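PDB 5K04: N-terminal acetyltransferase B complex subunit NAT3 from Candida albicans, which probably catalyses, as the catalytic subunit of the NatB complex, transfer of an acetyl group from acetyl-CoA to the N-terminal amino group of proteins. Local coordinates for residues I87-A90 / S91-L95; R121-Y124 / E125-Y129. All coordinates share one frame; numbering follows the deposited sequence.

Interaction 1 of 2, residues I87-A90 / S91-L95; sequences IGLA and SKLCL. With COA (coenzyme A), chain D.
Gly88 O accepts the backbone N-H of Lys92 at 2.9 Å, the opening bond of helix 89-96, with Gly88 at the N-cap. Leu89 O takes Leu93 N in a straighter bond of 165°, and Ala90 O takes Cys94 N. The pyrophosphate of coenzyme A takes up the N-H groups of Gly88, Ala90 and Ser91. Gly88 N donates to coenzyme A O2A at 2.6 Å. Ala90 N donates to coenzyme A O5A, on the second phosphate, at 3.0 Å. Coenzyme A O1A is gripped twice by Ser91, by its N at 2.9 Å and its OG at 2.7 Å. The serine hydroxyl sits beside its own backbone N (chi1 -58°), which lets both donors reach the one oxygen. The helix N-terminus probably also stabilises the phosphate charge. This is the pyrophosphate-binding loop and helix start of the GNAT fold. On the apolar side, Leu89 CD1 lies 4.4 Å from Leu93 CG. Lys92 leads away, and its NZ bonds to Phe245 O of the partner subunit. Leu89, Ala90, Leu93 and Cys94 pack on strand 70-80, Leu89 also meets strand 43-48, and Ser91 and Cys94 face helix 118-126.

Interaction 2 of 2, residues R121-Y124 / E125-Y129; sequences RILY and EKLGY. With COA (coenzyme A), chain D.
The Tyr124 ring turns its edge to one face of the Tyr129 ring, a T-shaped pair with centroids 5.6 Å apart and planes at 70°. Tyr124 CD1 is the atom over that face, offset toward the rim. At the edge of the Tyr129 ring lie Tyr124 O and, in plane, Leu127 CB. Around the Tyr124 ring, Leu127 CD1 and coenzyme A S1P approach obliquely, with S1P 3.8 Å from Tyr124 CE2. The guanidinium of Arg121 meets Glu125 by its edge. Arg121 NE donates to Glu125 OE2 at 3.0 Å in a salt bridge, reaching the oxygen from above the carboxylate plane, and the two planes stand 73° apart. The arginine chain is extended, with CG anti to the backbone N (chi1 171°), and its CG also lies against OE2. Next to this pair, Lys126 lies side by side with Ile122, CE against CG2 at 3.7 Å. The extended lysine chain carries Lys126 NZ to coenzyme A, where it donates to O8A of the 3'-phosphate at 2.7 Å and also to O3B and O2B. Leu123 lays its side chain along the ribose, with CB near O4B and CD1 near C5B. Gly128 is the first residue to leave helical geometry, and its positive phi lets the chain turn back. Gly128 N bonds to Glu125 O, and Tyr129 N reaches Tyr124 O at 2.9 Å. This is a Schellman motif. It closes the GNAT helix that flanks coenzyme A and leads into strand 130-135.

In the fold
Interactions 1 and 2 lie on two helices that flank coenzyme A, with centres 11 Å apart. They divide the ligand. Residues 87-95 hold the pyrophosphate, while residues 121-129 meet the ribose, the 3'-phosphate and the thiol end. Arg86 adds a further hydrogen bond to the ligand. The helices also touch directly. Ser91 OG lies 3.4 Å from Leu123 CD1, so the hydroxyl that binds phosphate is packed against the leucine beside the ribose. Deeper in, Cys94 SG is 3.7 Å from Tyr124 CE1, and Cys94 CB is 3.6 Å from Leu127 CD1. A bound MES molecule lies about 3 Å from the side chain of Tyr124, whose ring also meets the thiol end of the cofactor.

Interaction 1 of 2, residues I87-A90 / S91-L95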
loop_
_atom_site.group_PDB
_atom_site.type_symbol
_atom_site.label_atom_id
_atom_site.label_comp_id
_atom_site.label_asym_id
_atom_site.label_seq_id
_atom_site.Cartn_x
_atom_site.Cartn_y
_atom_site.Cartn_z
ATOM N N ILE B 87 25.904 -6.948 -9.184
ATOM C CA ILE B 87 25.847 -7.731 -10.417
ATOM C C ILE B 87 25.492 -6.820 -11.590
ATOM O O ILE B 87 25.047 -7.298 -12.639
ATOM C CB ILE B 87 24.844 -8.900 -10.310
ATOM C CG1 ILE B 87 23.446 -8.373 -9.959
ATOM C CG2 ILE B 87 25.318 -9.939 -9.270
ATOM C CD1 ILE B 87 22.376 -9.447 -9.941
ATOM N N GLY B 88 25.682 -5.507 -11.418
ATOM C CA GLY B 88 25.504 -4.561 -12.513
ATOM C C GLY B 88 24.077 -4.151 -12.806
ATOM O O GLY B 88 23.806 -3.595 -13.875
ATOM N N LEU B 89 23.148 -4.412 -11.890
ATOM C CA LEU B 89 21.754 -4.080 -12.147
ATOM C C LEU B 89 21.537 -2.566 -12.170
ATOM O O LEU B 89 20.844 -2.042 -13.056
ATOM C CB LEU B 89 20.877 -4.764 -11.098
ATOM C CG LEU B 89 19.378 -4.547 -11.190
ATOM C CD1 LEU B 89 18.892 -4.764 -12.613
ATOM C CD2 LEU B 89 18.688 -5.514 -10.222
ATOM N N ALA B 90 22.124 -1.848 -11.206
ATOM C CA ALA B 90 22.051 -0.390 -11.224
ATOM C C ALA B 90 22.667 0.168 -12.503
ATOM O O ALA B 90 22.089 1.050 -13.153
ATOM C CB ALA B 90 22.754 0.184 -9.991
ATOM N N SER B 91 23.837 -0.350 -12.885
ATOM C CA SER B 91 24.461 0.087 -14.128
ATOM C C SER B 91 23.564 -0.199 -15.336
ATOM O O SER B 91 23.502 0.606 -16.274
ATOM C CB SER B 91 25.828 -0.584 -14.269
ATOM O OG SER B 91 26.656 -0.275 -13.164
ATOM N N LYS B 92 22.839 -1.326 -15.319
ATOM C CA LYS B 92 21.950 -1.656 -16.433
ATOM C C LYS B 92 20.766 -0.695 -16.511
ATOM O O LYS B 92 20.403 -0.238 -17.601
ATOM C CB LYS B 92 21.455 -3.102 -16.315
ATOM C CG LYS B 92 20.035 -3.326 -16.876
ATOM C CD LYS B 92 19.601 -4.802 -16.903
ATOM C CE LYS B 92 19.771 -5.397 -18.298
ATOM N NZ LYS B 92 18.885 -4.731 -19.327
ATOM N N LEU B 93 20.153 -0.387 -15.363
ATOM C CA LEU B 93 19.039 0.562 -15.317
ATOM C C LEU B 93 19.445 1.937 -15.850
ATOM O O LEU B 93 18.677 2.581 -16.580
ATOM C CB LEU B 93 18.526 0.680 -13.881
ATOM C CG LEU B 93 17.772 -0.537 -13.338
ATOM C CD1 LEU B 93 17.648 -0.455 -11.830
ATOM C CD2 LEU B 93 16.392 -0.645 -13.974
ATOM N N CYS B 94 20.652 2.398 -15.495
ATOM C CA CYS B 94 21.141 3.677 -16.000
ATOM C C CYS B 94 21.443 3.603 -17.502
ATOM O O CYS B 94 21.112 4.526 -18.258
ATOM C CB CYS B 94 22.376 4.121 -15.186
ATOM S SG CYS B 94 22.133 4.430 -13.450
ATOM N N LEU B 95 22.022 2.484 -17.959
ATOM C CA LEU B 95 22.375 2.334 -19.371
ATOM C C LEU B 95 21.148 2.163 -20.277
ATOM O O LEU B 95 21.177 2.573 -21.439
ATOM C CB LEU B 95 23.320 1.153 -19.527
ATOM C CG LEU B 95 24.772 1.385 -19.124
ATOM C CD1 LEU B 95 25.596 0.134 -19.439
ATOM C CD2 LEU B 95 25.344 2.604 -19.846
HETATM N N1A COA D . 30.561 -0.882 -2.052
HETATM C C2A COA D . 31.832 -0.564 -2.776
HETATM N N3A COA D . 31.521 -0.281 -4.238
HETATM C C4A COA D . 30.209 -0.388 -4.913
HETATM C C5A COA D . 28.896 -0.845 -4.097
HETATM C C6A COA D . 29.133 -1.040 -2.548
HETATM N N6A COA D . 28.093 -1.320 -1.615
HETATM N N7A COA D . 27.616 -0.724 -4.970
HETATM C C8A COA D . 27.930 -0.153 -6.400
HETATM N N9A COA D . 29.542 0.048 -6.191
HETATM C C1B COA D . 30.319 0.843 -7.377
HETATM C C2B COA D . 31.678 0.228 -7.836
HETATM O O2B COA D . 32.981 0.794 -7.670
HETATM C C3B COA D . 31.044 -0.502 -8.998
HETATM O O3B COA D . 31.562 -1.436 -9.952
HETATM P P3B COA D . 32.104 -2.971 -10.090
HETATM O O7A COA D . 31.123 -3.681 -11.006
HETATM O O8A COA D . 33.460 -2.821 -10.792
HETATM O O9A COA D . 32.147 -3.537 -8.690
HETATM C C4B COA D . 29.662 0.288 -9.312
HETATM O O4B COA D . 29.320 1.351 -8.332
HETATM C C5B COA D . 28.539 -0.422 -10.160
HETATM O O5B COA D . 27.720 -1.478 -9.650
HETATM P P1A COA D . 26.294 -2.213 -9.848
HETATM O O1A COA D . 25.708 -1.697 -11.110
HETATM O O2A COA D . 26.514 -3.694 -9.795
HETATM O O3A COA D . 25.469 -1.754 -8.600
HETATM P P2A COA D . 24.186 -2.171 -7.717
HETATM O O4A COA D . 24.692 -2.994 -6.567
HETATM O O5A COA D . 23.172 -2.747 -8.577
HETATM O O6A COA D . 23.764 -0.734 -7.134
HETATM C CBP COA D . 23.434 1.437 -5.633
HETATM C CCP COA D . 24.358 0.480 -6.655
HETATM C CDP COA D . 24.329 2.752 -5.085
HETATM C CEP COA D . 22.030 1.940 -6.435
HETATM C CAP COA D . 22.967 0.460 -4.273
HETATM O OAP COA D . 23.936 -0.421 -3.755
HETATM C C9P COA D . 21.717 1.053 -3.447
HETATM O O9P COA D . 21.848 1.828 -2.338
HETATM N N8P COA D . 20.436 1.243 -4.246
HETATM C C7P COA D . 19.516 2.511 -4.082
HETATM C C6P COA D . 20.002 3.638 -3.098
HETATM C C5P COA D . 21.258 4.654 -3.388
HETATM O O5P COA D . 22.312 4.777 -2.573
HETATM N N4P COA D . 21.219 5.364 -4.684
HETATM C C3P COA D . 21.750 5.548 -6.017
HETATM C C2P COA D . 23.170 5.715 -6.532
HETATM S S1P COA D . 24.165 7.146 -6.240
#

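Interaction 2 of 2, residues R121-Y124 / E125-Y129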
loop_
_atom_site.group_PDB
_atom_site.type_symbol
_atom_site.label_atom_id
_atom_site.label_comp_id
_atom_site.label_asym_id
_atom_site.label_seq_id
_atom_site.Cartn_x
_atom_site.Cartn_y
_atom_site.Cartn_z
ATOM N N ARG B 121 29.724 8.257 -7.252
ATOM C CA ARG B 121 30.476 8.943 -8.297
ATOM C C ARG B 121 31.220 7.942 -9.163
ATOM O O ARG B 121 31.176 8.008 -10.396
ATOM C CB ARG B 121 31.436 9.937 -7.650
ATOM C CG ARG B 121 32.435 10.579 -8.577
ATOM C CD ARG B 121 33.378 11.482 -7.786
ATOM N NE ARG B 121 34.314 12.175 -8.664
ATOM C CZ ARG B 121 35.157 13.120 -8.261
ATOM N NH1 ARG B 121 35.188 13.480 -6.984
ATOM N NH2 ARG B 121 35.972 13.702 -9.133
ATOM N N ILE B 122 31.869 6.973 -8.519
ATOM C CA ILE B 122 32.632 5.951 -9.228
ATOM C C ILE B 122 31.709 5.097 -10.087
ATOM O O ILE B 122 32.024 4.770 -11.240
ATOM C CB ILE B 122 33.427 5.111 -8.206
ATOM C CG1 ILE B 122 34.575 5.953 -7.622
ATOM C CG2 ILE B 122 33.938 3.795 -8.827
ATOM C CD1 ILE B 122 35.279 5.332 -6.421
ATOM N N LEU B 123 30.566 4.705 -9.524
ATOM C CA LEU B 123 29.539 4.000 -10.275
ATOM C C LEU B 123 29.224 4.725 -11.575
ATOM O O LEU B 123 29.304 4.146 -12.664
ATOM C CB LEU B 123 28.289 3.847 -9.399
ATOM C CG LEU B 123 26.941 3.380 -9.951
ATOM C CD1 LEU B 123 27.101 2.254 -10.909
ATOM C CD2 LEU B 123 26.066 2.896 -8.821
ATOM N N TYR B 124 28.874 6.008 -11.477
ATOM C CA TYR B 124 28.556 6.773 -12.674
ATOM C C TYR B 124 29.793 7.047 -13.528
ATOM O O TYR B 124 29.691 7.102 -14.761
ATOM C CB TYR B 124 27.859 8.069 -12.281
ATOM C CG TYR B 124 26.488 7.842 -11.673
ATOM C CD1 TYR B 124 25.460 7.273 -12.420
ATOM C CD2 TYR B 124 26.217 8.211 -10.364
ATOM C CE1 TYR B 124 24.202 7.078 -11.869
ATOM C CE2 TYR B 124 24.965 8.011 -9.802
ATOM C CZ TYR B 124 23.962 7.446 -10.558
ATOM O OH TYR B 124 22.719 7.254 -10.008
ATOM N N GLU B 125 30.966 7.212 -12.902
ATOM C CA GLU B 125 32.180 7.357 -13.685
ATOM C C GLU B 125 32.433 6.119 -14.534
ATOM O O GLU B 125 32.846 6.230 -15.695
ATOM C CB GLU B 125 33.366 7.652 -12.768
ATOM C CG GLU B 125 33.375 9.104 -12.330
ATOM C CD GLU B 125 34.494 9.447 -11.386
ATOM O OE1 GLU B 125 35.148 8.516 -10.869
ATOM O OE2 GLU B 125 34.715 10.663 -11.166
ATOM N N LYS B 126 32.181 4.930 -13.977
ATOM C CA LYS B 126 32.359 3.711 -14.749
ATOM C C LYS B 126 31.385 3.642 -15.918
ATOM O O LYS B 126 31.662 2.957 -16.908
ATOM C CB LYS B 126 32.206 2.499 -13.833
ATOM C CG LYS B 126 33.449 2.227 -12.995
ATOM C CD LYS B 126 33.267 1.042 -12.076
ATOM C CE LYS B 126 34.441 0.914 -11.116
ATOM N NZ LYS B 126 34.322 -0.287 -10.232
ATOM N N LEU B 127 30.267 4.356 -15.834
ATOM C CA LEU B 127 29.272 4.414 -16.899
ATOM C C LEU B 127 29.553 5.499 -17.932
ATOM O O LEU B 127 28.769 5.647 -18.874
ATOM C CB LEU B 127 27.888 4.644 -16.301
ATOM C CG LEU B 127 27.364 3.496 -15.437
ATOM C CD1 LEU B 127 25.963 3.808 -14.921
ATOM C CD2 LEU B 127 27.372 2.185 -16.221
ATOM N N GLY B 128 30.640 6.259 -17.781
ATOM C CA GLY B 128 30.973 7.331 -18.697
ATOM C C GLY B 128 30.616 8.731 -18.229
ATOM O O GLY B 128 30.890 9.693 -18.961
ATOM N N TYR B 129 30.004 8.883 -17.051
ATOM C CA TYR B 129 29.692 10.211 -16.545
ATOM C C TYR B 129 30.951 10.849 -15.980
ATOM O O TYR B 129 31.853 10.158 -15.504
ATOM C CB TYR B 129 28.615 10.149 -15.459
ATOM C CG TYR B 129 27.258 9.720 -15.963
ATOM C CD1 TYR B 129 27.001 8.387 -16.254
ATOM C CD2 TYR B 129 26.229 10.646 -16.140
ATOM C CE1 TYR B 129 25.766 7.985 -16.722
ATOM C CE2 TYR B 129 24.984 10.254 -16.604
ATOM C CZ TYR B 129 24.760 8.915 -16.892
ATOM O OH TYR B 129 23.552 8.489 -17.377
HETATM N N1A COA D . 30.561 -0.882 -2.052
HETATM C C2A COA D . 31.832 -0.564 -2.776
HETATM N N3A COA D . 31.521 -0.281 -4.238
HETATM C C4A COA D . 30.209 -0.388 -4.913
HETATM C C5A COA D . 28.896 -0.845 -4.097
HETATM C C6A COA D . 29.133 -1.040 -2.548
HETATM N N6A COA D . 28.093 -1.320 -1.615
HETATM N N7A COA D . 27.616 -0.724 -4.970
HETATM C C8A COA D . 27.930 -0.153 -6.400
HETATM N N9A COA D . 29.542 0.048 -6.191
HETATM C C1B COA D . 30.319 0.843 -7.377
HETATM C C2B COA D . 31.678 0.228 -7.836
HETATM O O2B COA D . 32.981 0.794 -7.670
HETATM C C3B COA D . 31.044 -0.502 -8.998
HETATM O O3B COA D . 31.562 -1.436 -9.952
HETATM P P3B COA D . 32.104 -2.971 -10.090
HETATM O O7A COA D . 31.123 -3.681 -11.006
HETATM O O8A COA D . 33.460 -2.821 -10.792
HETATM O O9A COA D . 32.147 -3.537 -8.690
HETATM C C4B COA D . 29.662 0.288 -9.312
HETATM O O4B COA D . 29.320 1.351 -8.332
HETATM C C5B COA D . 28.539 -0.422 -10.160
HETATM O O5B COA D . 27.720 -1.478 -9.650
HETATM P P1A COA D . 26.294 -2.213 -9.848
HETATM O O1A COA D . 25.708 -1.697 -11.110
HETATM O O2A COA D . 26.514 -3.694 -9.795
HETATM O O3A COA D . 25.469 -1.754 -8.600
HETATM P P2A COA D . 24.186 -2.171 -7.717
HETATM O O4A COA D . 24.692 -2.994 -6.567
HETATM O O5A COA D . 23.172 -2.747 -8.577
HETATM O O6A COA D . 23.764 -0.734 -7.134
HETATM C CBP COA D . 23.434 1.437 -5.633
HETATM C CCP COA D . 24.358 0.480 -6.655
HETATM C CDP COA D . 24.329 2.752 -5.085
HETATM C CEP COA D . 22.030 1.940 -6.435
HETATM C CAP COA D . 22.967 0.460 -4.273
HETATM O OAP COA D . 23.936 -0.421 -3.755
HETATM C C9P COA D . 21.717 1.053 -3.447
HETATM O O9P COA D . 21.848 1.828 -2.338
HETATM N N8P COA D . 20.436 1.243 -4.246
HETATM C C7P COA D . 19.516 2.511 -4.082
HETATM C C6P COA D . 20.002 3.638 -3.098
HETATM C C5P COA D . 21.258 4.654 -3.388
HETATM O O5P COA D . 22.312 4.777 -2.573
HETATM N N4P COA D . 21.219 5.364 -4.684
HETATM C C3P COA D . 21.750 5.548 -6.017
HETATM C C2P COA D . 23.170 5.715 -6.532
HETATM S S1P COA D . 24.165 7.146 -6.240
#